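PDB 4X7G: precorrin-6A reductase from Rhodobacter capsulatus, which catalyses the NADPH-dependent reduction of precorrin-6A, a step in the biosynthesis of the corrin ring of cobalamin. Local coordinates for residues 126-131 with 190-195; 147-152 with 164-169. All coordinates share one frame; numbering follows the deposited sequence.

Contact 1 (126-131 with 190-195)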
loop_
_atom_site.group_PDB
_atom_site.type_symbol
_atom_site.label_atom_id
_atom_site.label_comp_id
_atom_site.label_asym_id
_atom_site.label_seq_id
_atom_site.Cartn_x
_atom_site.Cartn_y
_atom_site.Cartn_z
ATOM N N ALA A 126 -10.285 27.115 9.013
ATOM C CA ALA A 126 -9.681 28.160 8.156
ATOM C C ALA A 126 -8.866 27.486 7.052
ATOM O O ALA A 126 -8.185 26.442 7.326
ATOM C CB ALA A 126 -8.727 28.916 9.032
ATOM N N PRO A 127 -8.999 28.012 5.877
ATOM C CA PRO A 127 -8.265 27.367 4.765
ATOM C C PRO A 127 -6.772 27.152 5.019
ATOM O O PRO A 127 -6.002 28.003 5.523
ATOM C CB PRO A 127 -8.526 28.363 3.592
ATOM C CG PRO A 127 -9.857 29.038 3.948
ATOM C CD PRO A 127 -9.625 29.286 5.404
ATOM N N ALA A 128 -6.339 25.940 4.658
ATOM C CA ALA A 128 -4.967 25.451 4.864
ATOM C C ALA A 128 -4.427 24.958 3.513
ATOM O O ALA A 128 -5.113 25.059 2.518
ATOM C CB ALA A 128 -4.998 24.324 5.922
ATOM N N ARG A 129 -3.200 24.428 3.552
ATOM C CA ARG A 129 -2.533 23.918 2.339
ATOM C C ARG A 129 -2.166 22.464 2.636
ATOM O O ARG A 129 -1.193 22.213 3.321
ATOM C CB ARG A 129 -1.336 24.767 2.006
ATOM C CG ARG A 129 -1.771 26.233 1.645
ATOM C CD ARG A 129 -0.591 27.076 1.200
ATOM N NE ARG A 129 0.010 26.644 -0.034
ATOM C CZ ARG A 129 -0.403 26.932 -1.237
ATOM N NH1 ARG A 129 -1.511 27.612 -1.401
ATOM N NH2 ARG A 129 0.224 26.460 -2.309
ATOM N N VAL A 130 -3.030 21.589 2.188
ATOM C CA VAL A 130 -2.999 20.196 2.684
ATOM C C VAL A 130 -2.513 19.228 1.645
ATOM O O VAL A 130 -3.076 19.194 0.555
ATOM C CB VAL A 130 -4.430 19.812 3.085
ATOM C CG1 VAL A 130 -4.467 18.355 3.607
ATOM C CG2 VAL A 130 -5.067 20.786 4.101
ATOM N N PHE A 131 -1.457 18.481 1.984
ATOM C CA PHE A 131 -0.998 17.423 1.116
ATOM C C PHE A 131 -1.825 16.188 1.360
ATOM O O PHE A 131 -1.700 15.571 2.489
ATOM C CB PHE A 131 0.463 17.161 1.276
ATOM C CG PHE A 131 1.016 16.055 0.394
ATOM C CD1 PHE A 131 0.457 15.718 -0.822
ATOM C CD2 PHE A 131 2.146 15.387 0.814
ATOM C CE1 PHE A 131 1.030 14.754 -1.623
ATOM C CE2 PHE A 131 2.743 14.409 -0.003
ATOM C CZ PHE A 131 2.169 14.112 -1.233
ATOM N N ILE A 190 3.152 23.597 1.910
ATOM C CA ILE A 190 2.166 22.781 2.627
ATOM C C ILE A 190 2.198 23.092 4.114
ATOM O O ILE A 190 3.284 23.355 4.694
ATOM C CB ILE A 190 2.559 21.324 2.364
ATOM C CG1 ILE A 190 2.382 20.921 0.950
ATOM C CG2 ILE A 190 1.803 20.391 3.294
ATOM C CD1 ILE A 190 1.021 21.181 0.385
ATOM N N THR A 191 1.014 23.087 4.718
ATOM C CA THR A 191 0.838 23.287 6.138
ATOM C C THR A 191 0.483 22.041 6.893
ATOM O O THR A 191 0.698 21.966 8.082
ATOM C CB THR A 191 -0.240 24.344 6.366
ATOM O OG1 THR A 191 -1.499 23.946 5.876
ATOM C CG2 THR A 191 0.115 25.710 5.725
ATOM N N HIS A 192 -0.088 21.044 6.189
ATOM C CA HIS A 192 -0.594 19.851 6.861
ATOM C C HIS A 192 -0.449 18.673 5.933
ATOM O O HIS A 192 -0.669 18.839 4.714
ATOM C CB HIS A 192 -2.084 19.925 7.147
ATOM C CG HIS A 192 -2.497 20.972 8.122
ATOM N ND1 HIS A 192 -2.551 22.303 7.828
ATOM C CD2 HIS A 192 -2.898 20.842 9.402
ATOM C CE1 HIS A 192 -2.933 22.978 8.898
ATOM N NE2 HIS A 192 -3.138 22.109 9.873
ATOM N N VAL A 193 -0.078 17.495 6.432
ATOM C CA VAL A 193 -0.033 16.269 5.643
ATOM C C VAL A 193 -1.081 15.298 6.137
ATOM O O VAL A 193 -1.165 15.110 7.368
ATOM C CB VAL A 193 1.351 15.641 5.680
ATOM C CG1 VAL A 193 1.392 14.354 4.898
ATOM C CG2 VAL A 193 2.421 16.599 5.186
ATOM N N VAL A 194 -1.831 14.709 5.245
ATOM C CA VAL A 194 -2.760 13.619 5.563
ATOM C C VAL A 194 -2.158 12.351 5.022
ATOM O O VAL A 194 -1.796 12.290 3.831
ATOM C CB VAL A 194 -4.147 13.844 5.019
ATOM C CG1 VAL A 194 -5.069 12.650 5.244
ATOM C CG2 VAL A 194 -4.761 15.109 5.611
ATOM N N ALA A 195 -2.093 11.276 5.802
ATOM C CA ALA A 195 -1.374 10.042 5.441
ATOM C C ALA A 195 -2.082 8.873 6.036
ATOM O O ALA A 195 -2.527 8.947 7.194
ATOM C CB ALA A 195 0.059 10.101 5.895
#
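A128 meets T191 and H192 where two neighbouring strands of a six-stranded parallel sheet, in one of the two Rossmann-fold domains, begin to pair. The CB of A128 lies 3.5 Å from T191 OG1 and also packs against the H192 ring. At R129 the backbone does the work. Its N-H points almost straight at the T191 hydroxyl (R129 N to T191 OG1 2.9 Å, 165° at the hydrogen), which T191 offers by setting OG1 between its own backbone N and carbonyl carbon (chi1 63°). The same hydroxyl hydrogen-bonds H192 ND1 in the plane of the imidazole, fixing the turn of that ring. Replacing T191 by a valine would probably leave the R129 amide and H192 ND1 without this shared partner and let the imidazole turn more freely. R129 O then accepts two amides, T191 N at 2.8 Å in the carbonyl plane and the longer H192 N at 3.3 Å, tilted from it; the R129 guanidinium turns elsewhere, to E188 O. V130 pairs with H192, and its CG1 packs on V194 CG2 on the face they share with H192. On the other face F131 pairs with V193, its CB against I190 CG2, while its side chain comes within about 4 Å of the bound reduced precorrin. The strand pairing closes with F131 N on H192 O and, nearly linear at 178°, V194 N on F131 O at 2.9 Å.

Contact 2 (147-152 with 164-169)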
loop_
_atom_site.group_PDB
_atom_site.type_symbol
_atom_site.label_atom_id
_atom_site.label_comp_id
_atom_site.label_asym_id
_atom_site.label_seq_id
_atom_site.Cartn_x
_atom_site.Cartn_y
_atom_site.Cartn_z
ATOM N N GLN A 147 -12.887 23.984 1.266
ATOM C CA GLN A 147 -12.269 25.287 1.435
ATOM C C GLN A 147 -10.728 25.324 1.319
ATOM O O GLN A 147 -10.107 26.406 1.182
ATOM C CB GLN A 147 -12.675 25.977 2.733
ATOM C CG GLN A 147 -12.125 25.427 4.037
ATOM C CD GLN A 147 -12.969 24.299 4.621
ATOM O OE1 GLN A 147 -13.676 23.500 3.930
ATOM N NE2 GLN A 147 -12.820 24.155 5.911
ATOM N N HIS A 148 -10.090 24.172 1.529
ATOM C CA HIS A 148 -8.606 24.130 1.563
ATOM C C HIS A 148 -8.033 24.161 0.155
ATOM O O HIS A 148 -8.708 23.721 -0.783
ATOM C CB HIS A 148 -8.170 22.878 2.306
ATOM C CG HIS A 148 -8.685 22.881 3.702
ATOM N ND1 HIS A 148 -8.346 23.868 4.574
ATOM C CD2 HIS A 148 -9.561 22.076 4.336
ATOM C CE1 HIS A 148 -8.984 23.649 5.731
ATOM N NE2 HIS A 148 -9.705 22.568 5.628
ATOM N N HIS A 149 -6.746 24.522 0.123
ATOM C CA HIS A 149 -5.959 24.145 -1.071
ATOM C C HIS A 149 -5.387 22.732 -0.851
ATOM O O HIS A 149 -4.784 22.530 0.222
ATOM C CB HIS A 149 -4.813 25.122 -1.297
ATOM C CG HIS A 149 -3.821 24.614 -2.290
ATOM N ND1 HIS A 149 -4.127 24.443 -3.612
ATOM C CD2 HIS A 149 -2.563 24.166 -2.142
ATOM C CE1 HIS A 149 -3.130 23.869 -4.217
ATOM N NE2 HIS A 149 -2.157 23.718 -3.373
ATOM N N TYR A 150 -5.557 21.873 -1.780
ATOM C CA TYR A 150 -5.095 20.527 -1.712
ATOM C C TYR A 150 -3.989 20.275 -2.727
ATOM O O TYR A 150 -4.105 20.681 -3.912
ATOM C CB TYR A 150 -6.198 19.528 -1.909
ATOM C CG TYR A 150 -7.235 19.491 -0.808
ATOM C CD1 TYR A 150 -6.886 18.978 0.412
ATOM C CD2 TYR A 150 -8.517 20.020 -0.958
ATOM C CE1 TYR A 150 -7.833 18.933 1.459
ATOM C CE2 TYR A 150 -9.439 20.004 0.053
ATOM C CZ TYR A 150 -9.083 19.416 1.236
ATOM O OH TYR A 150 -9.996 19.309 2.299
ATOM N N LEU A 151 -2.959 19.592 -2.299
ATOM C CA LEU A 151 -1.953 18.986 -3.176
ATOM C C LEU A 151 -2.249 17.531 -3.308
ATOM O O LEU A 151 -2.390 16.847 -2.230
ATOM C CB LEU A 151 -0.571 19.230 -2.630
ATOM C CG LEU A 151 0.613 18.539 -3.381
ATOM C CD1 LEU A 151 0.759 19.138 -4.786
ATOM C CD2 LEU A 151 1.886 18.647 -2.636
ATOM N N LEU A 152 -2.352 17.002 -4.460
ATOM C CA LEU A 152 -2.626 15.605 -4.743
ATOM C C LEU A 152 -1.419 14.982 -5.400
ATOM O O LEU A 152 -0.601 15.695 -6.039
ATOM C CB LEU A 152 -3.825 15.446 -5.710
ATOM C CG LEU A 152 -5.008 16.291 -5.398
ATOM C CD1 LEU A 152 -6.102 16.154 -6.396
ATOM C CD2 LEU A 152 -5.522 16.032 -4.007
ATOM N N LEU A 164 -12.503 18.557 -6.063
ATOM C CA LEU A 164 -12.017 19.444 -5.076
ATOM C C LEU A 164 -11.850 20.836 -5.662
ATOM O O LEU A 164 -11.269 20.890 -6.780
ATOM C CB LEU A 164 -10.688 18.944 -4.504
ATOM C CG LEU A 164 -10.738 17.627 -3.726
ATOM C CD1 LEU A 164 -9.337 17.177 -3.344
ATOM C CD2 LEU A 164 -11.618 17.763 -2.493
ATOM N N PRO A 165 -12.369 21.916 -5.219
ATOM C CA PRO A 165 -12.350 23.132 -6.076
ATOM C C PRO A 165 -10.989 23.755 -6.144
ATOM O O PRO A 165 -10.809 24.623 -7.028
ATOM C CB PRO A 165 -13.354 24.055 -5.437
ATOM C CG PRO A 165 -13.531 23.531 -4.043
ATOM C CD PRO A 165 -13.377 22.078 -4.130
ATOM N N ASP A 166 -10.125 23.559 -5.169
ATOM C CA ASP A 166 -8.760 24.156 -5.134
ATOM C C ASP A 166 -7.736 23.042 -4.949
ATOM O O ASP A 166 -7.497 22.614 -3.804
ATOM C CB ASP A 166 -8.664 25.199 -4.082
ATOM C CG ASP A 166 -7.289 25.879 -3.970
ATOM O OD1 ASP A 166 -6.376 25.492 -4.676
ATOM O OD2 ASP A 166 -7.183 26.788 -3.112
ATOM N N ALA A 167 -7.237 22.542 -6.060
ATOM C CA ALA A 167 -6.312 21.437 -5.988
ATOM C C ALA A 167 -5.367 21.405 -7.186
ATOM O O ALA A 167 -5.775 21.806 -8.284
ATOM C CB ALA A 167 -7.079 20.158 -5.908
ATOM N N ARG A 168 -4.150 20.976 -6.920
ATOM C CA ARG A 168 -3.149 20.740 -7.953
ATOM C C ARG A 168 -2.705 19.325 -7.791
ATOM O O ARG A 168 -2.491 18.902 -6.612
ATOM C CB ARG A 168 -1.934 21.675 -7.669
ATOM C CG ARG A 168 -0.813 21.694 -8.672
ATOM C CD ARG A 168 0.221 22.600 -8.309
ATOM N NE ARG A 168 1.326 22.062 -7.597
ATOM C CZ ARG A 168 2.195 21.197 -8.144
ATOM N NH1 ARG A 168 2.000 20.659 -9.356
ATOM N NH2 ARG A 168 3.240 20.843 -7.397
ATOM N N ALA A 169 -2.507 18.580 -8.885
ATOM C CA ALA A 169 -1.918 17.234 -8.782
ATOM C C ALA A 169 -0.511 17.146 -9.310
ATOM O O ALA A 169 -0.275 17.596 -10.486
ATOM C CB ALA A 169 -2.774 16.276 -9.463
HETATM O O HOH W 1 -10.465 22.403 -2.520
#
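H149 and D166 both extend their side chains anti to the backbone N (chi1 167° and -180°), which lets imidazole and carboxylate meet beside the first rung of a parallel strand pair. H149 ND1 donates to D166 OD1 at 2.7 Å, nearly straight and close to the ring plane. The oxygen is met from above the carboxylate plane, with H149 ND1 48° out of it. The backbones then zip in parallel register, Y150 opposite A167, L151 opposite R168 and L152 opposite A169: Y150 N reaches D166 O, R168 N reaches Y150 O, and L152 N reaches R168 O at 2.9 Å. Ahead of the strands, a water links the two segments, accepting from D166 N and within hydrogen-bonding distance of H148 O. On the Y150 face, L164 crosses the tyrosine at about a right angle, with L164 CD1 3.8 Å from Y150 CD2, and also touches L152 CD2. A167 CB and A169 CB fill in against Y150 CB and L152 CB. On the other face L151 and R168 run side by side, and L151 CD1 sits over one face of the guanidinium, 4.0 Å from R168 NH2. E188 takes both R168 NE, in a salt bridge, and H149 NE2. With ND1 given to D166 and NE2 to E188, the imidazole lies between two carboxylates, which would probably stabilise a protonated, positively charged H149.

Contacts 1 and 2 have centres 10 Å apart and belong to one six-stranded parallel sheet, where strands 192-196, 129-132, 149-154 and 167-171 lie side by side in that order. Strands 129-132 and 149-154 join them directly: V130 N lies 2.8 Å from H149 O and V130 O 2.9 Å from L151 N, both probable hydrogen bonds. Along the chain contact 2 is nested inside the loop closed by contact 1, so the sheet grows outward to the edge strand 167-171 before helix 178-187 leads back to 192-196. E188, just after that helix, ties the two together: its backbone O accepts from R129 and its carboxylate holds H149 and R168. F131 of contact 1 approaches the bound precorrin, whereas contact 2 builds the sheet's outer margin.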